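Local structure of thiazoline oxidase/subtilisin-like protease (Prochloron didemni, 4H6X) at residues Leu28-Asp39 / Ala129-Gln139; Asp41-Phe49 / Gly259-Pro267. The protein is a subtilisin-like protease of patellamide maturation, belonging to a family of transamidating proteases, and probably cleaves the precursor peptide and closes the released segment into a ring. All blocks are in the same frame, centred on the assembly; numbering follows the deposited sequence.

Contact 1 (Leu28-Asp39 / Ala129-Gln139) pairs two neighbouring strands in the parallel sheet of the chain, whereas contact 2 (Asp41-Phe49 / Gly259-Pro267) joins two loops farther from the centre. Their centres are about 16 Å apart, yet residues 41-49 begin two positions after Asp39. Asn136 ND2 of contact 1 probably hydrogen-bonds to Tyr44 OH of contact 2 at 2.7 Å, and Pro138 CB packs 3.7 Å from Asp41 CA. Asp39, at the end of contact 1, is the presumed acid of a subtilisin-type triad with His109 and Ser274, and residues 41-49 of contact 2 follow it in the chain, running beside helix 101-118, which carries His109.

Contact 1 (Leu28-Asp39 / Ala129-Gln139); sequences LGDPQITIVIID and APNCRVINMPQ
Arg133 and Thr34 lie side by side on one face of two parallel strands, with Arg133 NH1 donating to Thr34 OG1 at 2.8 Å through a bent bond (139°). The hydroxyl sits at the guanidinium edge, close to its plane, while Ile135 CG1 lies above one face, toward its rim. CG of Arg133 is anti to the backbone N (chi1 -178°) and the chain runs extended to NE, which carries the guanidinium out along Thr34, so that NH1 comes level with its hydroxyl. Thr34 suits this place by having both a hydroxyl for the arginine and a methyl, CG2, that meets Ile135 CD1 at 3.9 Å. Farther along, the bend in Met137 (chi3 -60°) brings CE to Val36 CG1, also 3.9 Å away, and helix 154-165 packs against both residues. On the other face, branched aliphatics pack under helix 101-118: Ile37 CD1 touches Val134 CG1 at 3.7 Å, and Ile35 CD1 reaches Cys132 CB. Among them Asn136 is polar and buried; OD1 rests beside Ile37 CB, and the amide is satisfied by Tyr44 and Thr114. Between the faces runs a ladder that includes Ile35 N to Arg133 O (2.9 Å) and Met137 N to Ile37 O (2.8 Å). Before it, Gly29 CA approaches Cys132 SG to 3.6 Å, where any side chain would collide with the sulfur. Adjacent parallel strands between helical layers are characteristic of the subtilase alpha/beta core, and Asp39, bonded through OD2 to His109, is consistent with the acid of its Ser-His-Asp triad.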
# COMPACT_ATOMS: atom_id res chain seq x y z
N LEU A 28 8.65 13.62 3.92
CA LEU A 28 8.75 12.30 3.29
C LEU A 28 8.35 11.22 4.31
O LEU A 28 8.59 10.04 4.10
CB LEU A 28 10.16 12.03 2.74
CG LEU A 28 10.71 12.90 1.60
CD1 LEU A 28 12.09 12.39 1.19
CD2 LEU A 28 9.78 12.97 0.40
N GLY A 29 7.73 11.66 5.40
CA GLY A 29 7.24 10.77 6.44
C GLY A 29 7.95 10.95 7.76
O GLY A 29 9.00 11.60 7.84
N ASP A 30 7.37 10.38 8.81
CA ASP A 30 7.94 10.44 10.14
C ASP A 30 7.98 9.05 10.76
O ASP A 30 6.98 8.34 10.74
CB ASP A 30 7.09 11.37 11.01
CG ASP A 30 7.79 11.78 12.26
OD1 ASP A 30 7.93 10.95 13.19
OD2 ASP A 30 8.22 12.94 12.33
N PRO A 31 9.14 8.65 11.32
CA PRO A 31 9.30 7.32 11.93
C PRO A 31 8.39 7.04 13.13
O PRO A 31 8.36 5.91 13.61
CB PRO A 31 10.78 7.30 12.38
CG PRO A 31 11.24 8.72 12.32
CD PRO A 31 10.44 9.35 11.21
N GLN A 32 7.66 8.05 13.61
CA GLN A 32 6.65 7.82 14.64
C GLN A 32 5.35 7.27 14.03
O GLN A 32 4.46 6.83 14.75
CB GLN A 32 6.35 9.11 15.43
CG GLN A 32 7.51 9.64 16.26
CD GLN A 32 7.08 10.79 17.16
OE1 GLN A 32 6.21 10.63 18.02
NE2 GLN A 32 7.71 11.95 16.98
N ILE A 33 5.25 7.30 12.71
CA ILE A 33 4.09 6.74 12.02
C ILE A 33 4.46 5.33 11.56
O ILE A 33 5.39 5.16 10.76
CB ILE A 33 3.65 7.61 10.80
CG1 ILE A 33 3.31 9.05 11.24
CG2 ILE A 33 2.47 6.96 10.07
CD1 ILE A 33 2.30 9.14 12.36
N THR A 34 3.73 4.36 12.09
CA THR A 34 3.94 2.94 11.79
C THR A 34 2.86 2.40 10.87
O THR A 34 1.67 2.50 11.18
CB THR A 34 3.97 2.09 13.09
OG1 THR A 34 5.09 2.51 13.88
CG2 THR A 34 4.09 0.58 12.77
N ILE A 35 3.29 1.85 9.73
CA ILE A 35 2.39 1.20 8.78
C ILE A 35 2.64 -0.30 8.89
O ILE A 35 3.77 -0.74 8.75
CB ILE A 35 2.66 1.65 7.32
CG1 ILE A 35 2.53 3.18 7.17
CG2 ILE A 35 1.74 0.91 6.34
CD1 ILE A 35 3.46 3.78 6.12
N VAL A 36 1.58 -1.07 9.15
CA VAL A 36 1.71 -2.53 9.16
C VAL A 36 1.07 -3.05 7.89
O VAL A 36 -0.10 -2.78 7.61
CB VAL A 36 1.07 -3.19 10.42
CG1 VAL A 36 1.22 -4.70 10.36
CG2 VAL A 36 1.73 -2.65 11.69
N ILE A 37 1.84 -3.82 7.14
CA ILE A 37 1.40 -4.34 5.86
C ILE A 37 1.10 -5.83 5.98
O ILE A 37 2.01 -6.65 6.21
CB ILE A 37 2.48 -4.09 4.76
CG1 ILE A 37 2.73 -2.58 4.60
CG2 ILE A 37 2.07 -4.72 3.43
CD1 ILE A 37 3.90 -2.26 3.67
N ILE A 38 -0.18 -6.15 5.84
CA ILE A 38 -0.65 -7.52 5.86
C ILE A 38 -0.71 -8.00 4.42
O ILE A 38 -1.63 -7.66 3.65
CB ILE A 38 -2.01 -7.64 6.60
CG1 ILE A 38 -1.87 -7.14 8.05
CG2 ILE A 38 -2.55 -9.07 6.51
CD1 ILE A 38 -3.17 -7.08 8.84
N ASP A 39 0.30 -8.80 4.04
CA ASP A 39 0.47 -9.20 2.64
C ASP A 39 1.43 -10.38 2.65
O ASP A 39 1.57 -11.06 3.67
CB ASP A 39 1.03 -8.01 1.83
CG ASP A 39 0.81 -8.14 0.31
OD1 ASP A 39 0.71 -9.28 -0.22
OD2 ASP A 39 0.78 -7.09 -0.36
N ALA A 129 6.20 7.35 1.01
CA ALA A 129 6.54 7.73 2.38
C ALA A 129 7.80 7.01 2.90
O ALA A 129 7.73 6.23 3.88
CB ALA A 129 5.34 7.50 3.30
N PRO A 130 8.96 7.27 2.25
CA PRO A 130 10.21 6.57 2.57
C PRO A 130 10.71 6.71 4.02
O PRO A 130 11.55 5.91 4.45
CB PRO A 130 11.22 7.22 1.61
CG PRO A 130 10.66 8.58 1.33
CD PRO A 130 9.17 8.32 1.24
N ASN A 131 10.20 7.70 4.76
CA ASN A 131 10.70 7.93 6.12
C ASN A 131 9.83 7.41 7.26
O ASN A 131 10.21 7.52 8.42
CB ASN A 131 11.04 9.42 6.35
CG ASN A 131 12.37 9.83 5.74
OD1 ASN A 131 12.63 11.02 5.54
ND2 ASN A 131 13.22 8.85 5.44
N CYS A 132 8.67 6.84 6.92
CA CYS A 132 7.82 6.18 7.92
C CYS A 132 8.37 4.82 8.29
O CYS A 132 9.16 4.23 7.54
CB CYS A 132 6.39 6.03 7.40
SG CYS A 132 5.56 7.62 7.19
N ARG A 133 7.95 4.33 9.46
CA ARG A 133 8.32 2.99 9.94
C ARG A 133 7.35 1.99 9.32
O ARG A 133 6.13 2.19 9.34
CB ARG A 133 8.24 2.95 11.47
CG ARG A 133 8.64 1.62 12.12
CD ARG A 133 8.76 1.80 13.63
NE ARG A 133 8.85 0.52 14.33
CZ ARG A 133 7.85 -0.02 15.03
NH1 ARG A 133 6.68 0.59 15.13
NH2 ARG A 133 8.03 -1.19 15.63
N VAL A 134 7.89 0.92 8.74
CA VAL A 134 7.05 -0.09 8.12
C VAL A 134 7.32 -1.45 8.74
O VAL A 134 8.49 -1.86 8.87
CB VAL A 134 7.24 -0.16 6.59
CG1 VAL A 134 6.59 -1.42 6.03
CG2 VAL A 134 6.67 1.09 5.92
N ILE A 135 6.25 -2.13 9.15
CA ILE A 135 6.31 -3.54 9.57
C ILE A 135 5.55 -4.39 8.56
O ILE A 135 4.35 -4.20 8.35
CB ILE A 135 5.70 -3.75 10.98
CG1 ILE A 135 6.51 -2.97 12.03
CG2 ILE A 135 5.62 -5.26 11.32
CD1 ILE A 135 5.84 -2.89 13.41
N ASN A 136 6.27 -5.30 7.91
CA ASN A 136 5.63 -6.32 7.10
C ASN A 136 5.20 -7.50 7.97
O ASN A 136 6.00 -8.00 8.77
CB ASN A 136 6.56 -6.79 5.98
CG ASN A 136 6.61 -5.82 4.81
OD1 ASN A 136 5.70 -5.79 3.97
ND2 ASN A 136 7.67 -5.05 4.72
N MET A 137 3.96 -7.93 7.84
CA MET A 137 3.48 -9.13 8.53
C MET A 137 3.11 -10.18 7.47
O MET A 137 1.95 -10.26 7.04
CB MET A 137 2.28 -8.80 9.42
CG MET A 137 1.84 -9.96 10.32
SD MET A 137 0.27 -9.66 11.17
CE MET A 137 0.70 -8.20 12.11
N PRO A 138 4.11 -10.97 7.01
CA PRO A 138 3.87 -11.85 5.85
C PRO A 138 2.86 -12.95 6.15
O PRO A 138 2.88 -13.52 7.24
CB PRO A 138 5.25 -12.46 5.58
CG PRO A 138 6.21 -11.49 6.17
CD PRO A 138 5.52 -11.01 7.42
N GLN A 139 2.04 -13.27 5.15
CA GLN A 139 0.96 -14.24 5.28
C GLN A 139 1.13 -15.47 4.35
O GLN A 139 0.25 -16.33 4.28
CB GLN A 139 -0.38 -13.57 4.94
CG GLN A 139 -0.71 -12.32 5.76
CD GLN A 139 -0.83 -12.62 7.24
OE1 GLN A 139 -1.40 -13.64 7.64
NE2 GLN A 139 -0.26 -11.75 8.07
O HOH W 1 10.43 13.27 6.04

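Contact 2 (Asp41-Phe49 / Gly259-Pro267); sequences DPDYTLSCF and GAQPCTEEP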
# COMPACT_ATOMS: atom_id res chain seq x y z
N ASP A 41 5.50 -12.04 1.76
CA ASP A 41 6.83 -11.86 2.31
C ASP A 41 7.71 -11.13 1.28
O ASP A 41 8.09 -11.71 0.27
CB ASP A 41 7.42 -13.23 2.66
CG ASP A 41 8.72 -13.13 3.44
OD1 ASP A 41 9.14 -12.02 3.78
OD2 ASP A 41 9.32 -14.19 3.73
N PRO A 42 8.04 -9.85 1.55
CA PRO A 42 8.82 -9.03 0.63
C PRO A 42 10.31 -9.32 0.72
O PRO A 42 10.79 -9.91 1.70
CB PRO A 42 8.54 -7.61 1.13
CG PRO A 42 8.43 -7.79 2.59
CD PRO A 42 7.71 -9.11 2.78
N ASP A 43 11.05 -8.88 -0.29
CA ASP A 43 12.47 -9.20 -0.42
C ASP A 43 13.28 -8.01 0.08
O ASP A 43 13.45 -7.03 -0.63
CB ASP A 43 12.77 -9.54 -1.89
CG ASP A 43 14.25 -9.86 -2.15
OD1 ASP A 43 15.08 -9.85 -1.22
OD2 ASP A 43 14.57 -10.13 -3.33
N TYR A 44 13.78 -8.11 1.30
CA TYR A 44 14.54 -7.03 1.94
C TYR A 44 15.98 -6.87 1.46
O TYR A 44 16.70 -6.01 1.97
CB TYR A 44 14.56 -7.22 3.46
CG TYR A 44 13.33 -6.75 4.19
CD1 TYR A 44 12.18 -6.33 3.49
CD2 TYR A 44 13.29 -6.75 5.58
CE1 TYR A 44 11.05 -5.90 4.17
CE2 TYR A 44 12.16 -6.33 6.26
CZ TYR A 44 11.05 -5.91 5.55
OH TYR A 44 9.91 -5.50 6.24
N THR A 45 16.42 -7.68 0.50
CA THR A 45 17.74 -7.48 -0.12
C THR A 45 17.71 -6.43 -1.24
O THR A 45 18.76 -6.00 -1.70
CB THR A 45 18.36 -8.78 -0.69
OG1 THR A 45 17.57 -9.27 -1.80
CG2 THR A 45 18.47 -9.86 0.37
N LEU A 46 16.52 -6.00 -1.66
CA LEU A 46 16.42 -4.99 -2.73
C LEU A 46 16.88 -3.62 -2.24
O LEU A 46 16.54 -3.21 -1.12
CB LEU A 46 15.01 -4.92 -3.31
CG LEU A 46 14.42 -6.26 -3.73
CD1 LEU A 46 13.02 -6.09 -4.30
CD2 LEU A 46 15.33 -6.99 -4.72
N SER A 47 17.64 -2.91 -3.08
CA SER A 47 18.25 -1.65 -2.67
C SER A 47 17.23 -0.57 -2.32
O SER A 47 17.52 0.30 -1.51
CB SER A 47 19.24 -1.12 -3.74
OG SER A 47 18.60 -0.92 -4.99
N CYS A 48 16.03 -0.65 -2.90
CA CYS A 48 14.97 0.30 -2.55
C CYS A 48 14.62 0.29 -1.06
O CYS A 48 14.05 1.25 -0.56
CB CYS A 48 13.73 0.08 -3.42
SG CYS A 48 12.87 -1.48 -3.14
N PHE A 49 14.95 -0.80 -0.36
CA PHE A 49 14.74 -0.90 1.07
C PHE A 49 15.98 -0.55 1.89
O PHE A 49 15.92 -0.47 3.12
CB PHE A 49 14.20 -2.28 1.45
CG PHE A 49 12.90 -2.61 0.78
CD1 PHE A 49 12.73 -3.82 0.10
CD2 PHE A 49 11.84 -1.71 0.80
CE1 PHE A 49 11.54 -4.12 -0.53
CE2 PHE A 49 10.63 -2.00 0.17
CZ PHE A 49 10.48 -3.21 -0.50
N GLY A 259 6.98 -0.47 -9.10
CA GLY A 259 7.43 -1.02 -7.85
C GLY A 259 8.39 -2.17 -8.03
O GLY A 259 8.66 -2.61 -9.17
N ALA A 260 8.88 -2.68 -6.91
CA ALA A 260 9.87 -3.76 -6.90
C ALA A 260 9.26 -5.16 -7.08
O ALA A 260 8.08 -5.39 -6.78
CB ALA A 260 10.68 -3.70 -5.62
N GLN A 261 10.10 -6.08 -7.57
CA GLN A 261 9.76 -7.49 -7.68
C GLN A 261 10.92 -8.29 -7.06
O GLN A 261 12.08 -7.84 -7.11
CB GLN A 261 9.48 -7.88 -9.14
CG GLN A 261 10.69 -7.82 -10.07
CD GLN A 261 10.34 -7.77 -11.54
OE1 GLN A 261 10.94 -7.00 -12.30
NE2 GLN A 261 9.40 -8.59 -11.97
N PRO A 262 10.62 -9.46 -6.46
CA PRO A 262 11.65 -10.21 -5.72
C PRO A 262 12.88 -10.58 -6.55
O PRO A 262 12.76 -10.83 -7.75
CB PRO A 262 10.93 -11.51 -5.31
CG PRO A 262 9.48 -11.27 -5.51
CD PRO A 262 9.31 -10.13 -6.46
N CYS A 263 14.04 -10.60 -5.89
CA CYS A 263 15.29 -11.19 -6.40
C CYS A 263 15.97 -10.42 -7.53
O CYS A 263 16.91 -10.92 -8.14
CB CYS A 263 15.08 -12.64 -6.84
SG CYS A 263 14.51 -13.71 -5.51
N THR A 264 15.49 -9.21 -7.80
CA THR A 264 16.11 -8.39 -8.83
C THR A 264 15.97 -6.91 -8.54
O THR A 264 15.03 -6.48 -7.89
CB THR A 264 15.59 -8.71 -10.25
OG1 THR A 264 16.18 -7.79 -11.17
CG2 THR A 264 14.06 -8.56 -10.34
N GLU A 265 16.92 -6.14 -9.06
CA GLU A 265 16.91 -4.70 -8.88
C GLU A 265 16.00 -3.99 -9.87
O GLU A 265 15.65 -2.83 -9.66
CB GLU A 265 18.33 -4.13 -8.93
CG GLU A 265 19.13 -4.40 -7.67
CD GLU A 265 18.53 -3.75 -6.42
OE1 GLU A 265 18.04 -2.60 -6.50
OE2 GLU A 265 18.56 -4.39 -5.36
N GLU A 266 15.60 -4.70 -10.93
CA GLU A 266 14.74 -4.12 -11.97
C GLU A 266 13.28 -4.00 -11.51
O GLU A 266 12.67 -5.00 -11.12
CB GLU A 266 14.83 -4.94 -13.26
CG GLU A 266 14.08 -4.38 -14.46
CD GLU A 266 14.18 -5.26 -15.71
OE1 GLU A 266 14.83 -6.33 -15.66
OE2 GLU A 266 13.59 -4.89 -16.75
N PRO A 267 12.72 -2.78 -11.54
CA PRO A 267 11.32 -2.62 -11.14
C PRO A 267 10.35 -3.00 -12.24
O PRO A 267 10.77 -3.28 -13.36
CB PRO A 267 11.23 -1.13 -10.81
CG PRO A 267 12.30 -0.48 -11.62
CD PRO A 267 13.41 -1.49 -11.72
O HOH W 2 19.91 -6.19 -4.19
O HOH W 3 15.38 -2.20 -5.45
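Cys48 SG meets Ala260 CB at 4.0 Å and also sits over the centre of the Phe49 ring, whose edge is approached in plane by Asp43 O. Two carboxylates, one from each loop, carry the polar side of the contact. That of Asp43 makes an Asx turn: OD1 accepts from Thr45 N and, at 2.6 Å, from Thr45 OG1, both coming from the same face of its plane. With CG anti to the backbone nitrogen (chi1 179°), the remaining oxygen, OD2, faces the other loop and takes the N-H of Cys263 at 2.7 Å, nearly along its C-O axis. Aspartate fits because its short, two-oxygen group can bind its own turn and a distant one at once; with an alanine here, Cys263 N, Thr45 N and Thr45 OG1 would probably all lose their acceptor, and the turn its side-chain bond. Cys263 itself lies in a type II turn, from Gln261 to Thr264, that helix 70-82 flanks. Between the polar links, Leu46 forks into the opposite loop: CD1 packs on Ala260 CB at 3.6 Å, and CD2 lies against Thr264 O. The loops, one following strand 34-39 and the other joining the two-stranded hairpin 257-259/268-270, thus meet around a small apolar centre beside helix 101-118. On the exposed side, Glu265 bends at chi2 (-63°) to bring its carboxylate to the start of the 3-10 segment 47-49. Water 2 bridges Thr45 O and Glu265 OE2, and the syn lone pair of that same OE2 receives Ser47 N at 2.9 Å.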